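Local structure of glutathione S-transferase (Lodderomyces elongisporus, 4IVF) at residues Gly183-Leu188 with Ile193-Trp198. The protein probably acts as a glutathione transferase, binding two molecules of glutathione in each subunit of a dimer. Numbering follows the deposited sequence.
Sequences GWAYRL and IDINQW. With GSH (glutathione), chain T.
L188 fills the apolar centre between segment 183-188, on helix 176-185, and the connection I193-W198, in the all-helical C-terminal domain of the GST fold. Its two methyls divide the work. CD1 of L188 lies 3.9 Å from CB of I195, and the two side chains cross at about a right angle. CD1 of L188 also approaches CZ3 of W198 obliquely, at 4.2 Å. CD2 of L188 meets CG2 of I193 at 4.0 Å. I195 is extended at both torsions, with CG1 opposite the backbone N (chi1 -166°) and CD1 trans beyond it (chi2 -176°). This brings CD1 of I195 within 4.1 Å of CB of A185. Beyond the two segments, I195 and A185 both touch Y205 of helix 199-209, while L188 packs on Y151 of helix 137-159 and on Q122 of helix 102-131. The contact thus ties helix 176-185 and the following connection to these three helices.

A185 to L188 form a type I beta turn. One backbone bond then closes the loop: N of I193 gives its hydrogen to O of L188 over 3.1 Å. The N-H...O angle is 151°, and the donor sits above the carbonyl plane.

W184 points to the glutathione pocket instead. Its CZ2 lies 3.4 Å from O31 of the ligand, and C2 of glutathione lies in the ring plane at the edge. NE1 of W184 is hydrogen-bonded to OD1 of N17, which binds the same glutathione through ND2.

The polar outer edge belongs to D194-Q197, a short 3-10 segment with its lead-in residue. OD1 of D194 accepts from N of N196, an Asx turn, with the donor above the carboxylate plane. W198 follows at the N-cap position of helix 199-209. CG of Q197 covers one face of the W198 indole, over the centre, and NE2 of Q197 turns back to donate to O of D194 at 2.7 Å.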
ATOM      1  N   GLY F 183      -1.869  13.864   3.373  1.00 14.25           N
ATOM      2  CA  GLY F 183      -1.420  14.329   2.073  1.00 12.58           C
ATOM      3  C   GLY F 183      -2.574  14.388   1.088  1.00 11.59           C
ATOM      4  O   GLY F 183      -2.698  15.355   0.351  1.00 13.87           O
ATOM      5  N   TRP F 184      -3.423  13.358   1.105  1.00 10.07           N
ATOM      6  CA  TRP F 184      -4.547  13.220   0.182  1.00  9.62           C
ATOM      7  C   TRP F 184      -5.811  13.937   0.624  1.00 18.79           C
ATOM      8  O   TRP F 184      -6.615  14.364  -0.217  1.00 14.70           O
ATOM      9  CB  TRP F 184      -4.858  11.746  -0.061  1.00  9.00           C
ATOM     10  CG  TRP F 184      -3.947  11.136  -1.097  1.00 22.75           C
ATOM     11  CD1 TRP F 184      -2.765  10.491  -0.879  1.00  8.92           C
ATOM     12  CD2 TRP F 184      -4.151  11.138  -2.513  1.00 16.82           C
ATOM     13  NE1 TRP F 184      -2.213  10.088  -2.079  1.00 16.23           N
ATOM     14  CE2 TRP F 184      -3.046  10.473  -3.097  1.00 15.88           C
ATOM     15  CE3 TRP F 184      -5.166  11.625  -3.347  1.00 14.53           C
ATOM     16  CZ2 TRP F 184      -2.930  10.282  -4.477  1.00 14.13           C
ATOM     17  CZ3 TRP F 184      -5.046  11.442  -4.730  1.00 16.25           C
ATOM     18  CH2 TRP F 184      -3.934  10.779  -5.277  1.00  9.07           C
ATOM     19  N   ALA F 185      -5.998  14.052   1.938  1.00 21.26           N
ATOM     20  CA  ALA F 185      -7.132  14.797   2.486  1.00 17.47           C
ATOM     21  C   ALA F 185      -7.026  16.249   2.020  1.00 17.91           C
ATOM     22  O   ALA F 185      -8.022  16.915   1.751  1.00 17.79           O
ATOM     23  CB  ALA F 185      -7.132  14.723   4.010  1.00 10.91           C
ATOM     24  N   TYR F 186      -5.791  16.719   1.925  1.00 18.54           N
ATOM     25  CA  TYR F 186      -5.497  18.057   1.461  1.00 17.76           C
ATOM     26  C   TYR F 186      -6.056  18.302   0.052  1.00 19.37           C
ATOM     27  O   TYR F 186      -6.363  19.436  -0.308  1.00 13.21           O
ATOM     28  CB  TYR F 186      -3.983  18.248   1.485  1.00 18.90           C
ATOM     29  CG  TYR F 186      -3.519  19.618   1.097  1.00 21.03           C
ATOM     30  CD1 TYR F 186      -3.605  20.675   1.986  1.00 27.15           C
ATOM     31  CD2 TYR F 186      -2.979  19.856  -0.160  1.00 19.69           C
ATOM     32  CE1 TYR F 186      -3.177  21.942   1.629  1.00 33.19           C
ATOM     33  CE2 TYR F 186      -2.544  21.117  -0.522  1.00 23.84           C
ATOM     34  CZ  TYR F 186      -2.643  22.153   0.372  1.00 31.26           C
ATOM     35  OH  TYR F 186      -2.212  23.408   0.005  1.00 42.92           O
ATOM     36  N   ARG F 187      -6.213  17.231  -0.726  1.00 13.51           N
ATOM     37  CA  ARG F 187      -6.639  17.345  -2.121  1.00 17.02           C
ATOM     38  C   ARG F 187      -8.158  17.239  -2.341  1.00 18.25           C
ATOM     39  O   ARG F 187      -8.631  17.389  -3.475  1.00 13.84           O
ATOM     40  CB  ARG F 187      -5.929  16.294  -2.974  1.00 23.13           C
ATOM     41  CG  ARG F 187      -4.555  16.697  -3.483  1.00 20.93           C
ATOM     42  CD  ARG F 187      -4.683  17.578  -4.706  1.00 17.92           C
ATOM     43  NE  ARG F 187      -3.424  17.663  -5.429  1.00 22.18           N
ATOM     44  CZ  ARG F 187      -2.466  18.544  -5.164  1.00 26.37           C
ATOM     45  NH1 ARG F 187      -2.615  19.424  -4.177  1.00 23.02           N
ATOM     46  NH2 ARG F 187      -1.356  18.546  -5.891  1.00 27.92           N
ATOM     47  N   LEU F 188      -8.912  16.985  -1.271  1.00 11.50           N
ATOM     48  CA  LEU F 188     -10.364  16.844  -1.374  1.00 11.63           C
ATOM     49  C   LEU F 188     -11.035  18.118  -1.866  1.00 12.56           C
ATOM     50  O   LEU F 188     -12.054  18.069  -2.551  1.00 12.72           O
ATOM     51  CB  LEU F 188     -10.971  16.423  -0.030  1.00 19.04           C
ATOM     52  CG  LEU F 188     -10.835  14.941   0.371  1.00 17.71           C
ATOM     53  CD1 LEU F 188     -11.459  14.657   1.757  1.00 11.11           C
ATOM     54  CD2 LEU F 188     -11.459  14.035  -0.683  1.00 12.63           C
ATOM     55  N   ILE F 193     -15.144  18.273  -2.437  1.00 22.98           N
ATOM     56  CA  ILE F 193     -15.572  17.429  -1.337  1.00 23.08           C
ATOM     57  C   ILE F 193     -15.152  18.073  -0.016  1.00 23.74           C
ATOM     58  O   ILE F 193     -13.965  18.194   0.291  1.00 15.22           O
ATOM     59  CB  ILE F 193     -14.992  16.016  -1.459  1.00 19.15           C
ATOM     60  CG1 ILE F 193     -15.600  15.309  -2.666  1.00 16.30           C
ATOM     61  CG2 ILE F 193     -15.277  15.210  -0.205  1.00 19.62           C
ATOM     62  CD1 ILE F 193     -14.881  14.003  -3.024  1.00 17.33           C
ATOM     63  N   ASP F 194     -16.137  18.520   0.751  1.00 18.23           N
ATOM     64  CA  ASP F 194     -15.867  19.148   2.024  1.00 19.55           C
ATOM     65  C   ASP F 194     -15.615  18.033   3.032  1.00 20.19           C
ATOM     66  O   ASP F 194     -16.494  17.207   3.274  1.00 15.37           O
ATOM     67  CB  ASP F 194     -17.078  19.988   2.445  1.00 21.25           C
ATOM     68  CG  ASP F 194     -16.822  20.811   3.697  1.00 21.02           C
ATOM     69  OD1 ASP F 194     -15.736  20.692   4.319  1.00 26.48           O
ATOM     70  OD2 ASP F 194     -17.724  21.577   4.068  1.00 22.99           O
ATOM     71  N   ILE F 195     -14.421  18.007   3.620  1.00 16.63           N
ATOM     72  CA  ILE F 195     -14.077  16.953   4.568  1.00 14.19           C
ATOM     73  C   ILE F 195     -14.845  17.144   5.891  1.00 16.62           C
ATOM     74  O   ILE F 195     -14.890  16.250   6.731  1.00 17.13           O
ATOM     75  CB  ILE F 195     -12.556  16.895   4.813  1.00 13.68           C
ATOM     76  CG1 ILE F 195     -12.168  15.597   5.523  1.00 29.41           C
ATOM     77  CG2 ILE F 195     -12.098  18.116   5.591  1.00 14.16           C
ATOM     78  CD1 ILE F 195     -10.704  15.510   5.887  1.00 27.91           C
ATOM     79  N   ASN F 196     -15.476  18.303   6.059  1.00 19.95           N
ATOM     80  CA  ASN F 196     -16.203  18.583   7.292  1.00 20.70           C
ATOM     81  C   ASN F 196     -17.495  17.794   7.412  1.00 19.41           C
ATOM     82  O   ASN F 196     -18.048  17.668   8.502  1.00 17.83           O
ATOM     83  CB  ASN F 196     -16.453  20.081   7.460  1.00 21.43           C
ATOM     84  CG  ASN F 196     -15.238  20.802   7.979  1.00 19.40           C
ATOM     85  OD1 ASN F 196     -14.441  20.219   8.699  1.00 18.25           O
ATOM     86  ND2 ASN F 196     -15.077  22.068   7.607  1.00 24.80           N
ATOM     87  N   GLN F 197     -17.956  17.232   6.296  1.00 22.42           N
ATOM     88  CA  GLN F 197     -19.124  16.357   6.326  1.00 24.01           C
ATOM     89  C   GLN F 197     -18.863  15.110   7.191  1.00 20.91           C
ATOM     90  O   GLN F 197     -19.799  14.479   7.668  1.00 20.93           O
ATOM     91  CB  GLN F 197     -19.551  15.970   4.910  1.00 17.95           C
ATOM     92  CG  GLN F 197     -18.662  14.923   4.249  1.00 20.53           C
ATOM     93  CD  GLN F 197     -18.924  14.807   2.757  1.00 22.82           C
ATOM     94  OE1 GLN F 197     -19.621  13.897   2.297  1.00 21.35           O
ATOM     95  NE2 GLN F 197     -18.379  15.745   1.992  1.00 19.96           N
ATOM     96  N   TRP F 198     -17.592  14.750   7.364  1.00 17.74           N
ATOM     97  CA  TRP F 198     -17.197  13.731   8.336  1.00 14.17           C
ATOM     98  C   TRP F 198     -16.592  14.471   9.522  1.00 14.92           C
ATOM     99  O   TRP F 198     -15.415  14.837   9.495  1.00 16.46           O
ATOM    100  CB  TRP F 198     -16.188  12.747   7.743  1.00 13.43           C
ATOM    101  CG  TRP F 198     -16.639  12.089   6.459  1.00 16.32           C
ATOM    102  CD1 TRP F 198     -17.513  11.050   6.335  1.00 16.53           C
ATOM    103  CD2 TRP F 198     -16.228  12.426   5.127  1.00 15.21           C
ATOM    104  NE1 TRP F 198     -17.677  10.721   5.009  1.00 14.49           N
ATOM    105  CE2 TRP F 198     -16.897  11.552   4.249  1.00 18.87           C
ATOM    106  CE3 TRP F 198     -15.368  13.391   4.592  1.00 14.34           C
ATOM    107  CZ2 TRP F 198     -16.730  11.612   2.867  1.00 13.66           C
ATOM    108  CZ3 TRP F 198     -15.199  13.444   3.227  1.00 13.42           C
ATOM    109  CH2 TRP F 198     -15.879  12.562   2.379  1.00 15.29           C
TER
HETATM  110  N1  GSH T 301       0.185   8.002 -14.220  1.00 37.65           N
HETATM  111  CA1 GSH T 301      -0.902   8.828 -13.755  1.00 45.55           C
HETATM  112  C1  GSH T 301      -2.092   8.602 -14.585  1.00 52.02           C
HETATM  113  O11 GSH T 301      -2.079   7.709 -15.464  1.00 51.66           O
HETATM  114  O12 GSH T 301      -3.127   9.281 -14.411  1.00 51.17           O
HETATM  115  CB1 GSH T 301      -0.503  10.306 -13.693  1.00 32.55           C
HETATM  116  CG1 GSH T 301      -1.204  10.995 -12.580  1.00 24.80           C
HETATM  117  CD1 GSH T 301      -0.686  10.581 -11.202  1.00 22.50           C
HETATM  118  OE1 GSH T 301       0.451  10.110 -11.050  1.00 24.17           O
HETATM  119  N2  GSH T 301      -1.555  10.744  -9.978  1.00 22.62           N
HETATM  120  CA2 GSH T 301      -1.053  10.340  -8.674  1.00 22.61           C
HETATM  121  C2  GSH T 301      -1.800   9.124  -8.202  1.00 22.55           C
HETATM  122  O2  GSH T 301      -2.967   8.961  -8.533  1.00 23.25           O
HETATM  123  CB2 GSH T 301      -1.277  11.407  -7.700  1.00 28.19           C
HETATM  124  SG2 GSH T 301      -0.572  12.918  -8.259  1.00 38.23           S
HETATM  125  N3  GSH T 301      -1.162   8.143  -7.341  1.00 21.61           N
HETATM  126  CA3 GSH T 301      -1.929   6.993  -6.907  1.00 27.23           C
HETATM  127  C3  GSH T 301      -1.517   6.576  -5.553  1.00 30.36           C
HETATM  128  O31 GSH T 301      -1.055   7.404  -4.728  1.00 22.41           O
HETATM  129  O32 GSH T 301      -1.628   5.359  -5.236  1.00 34.89           O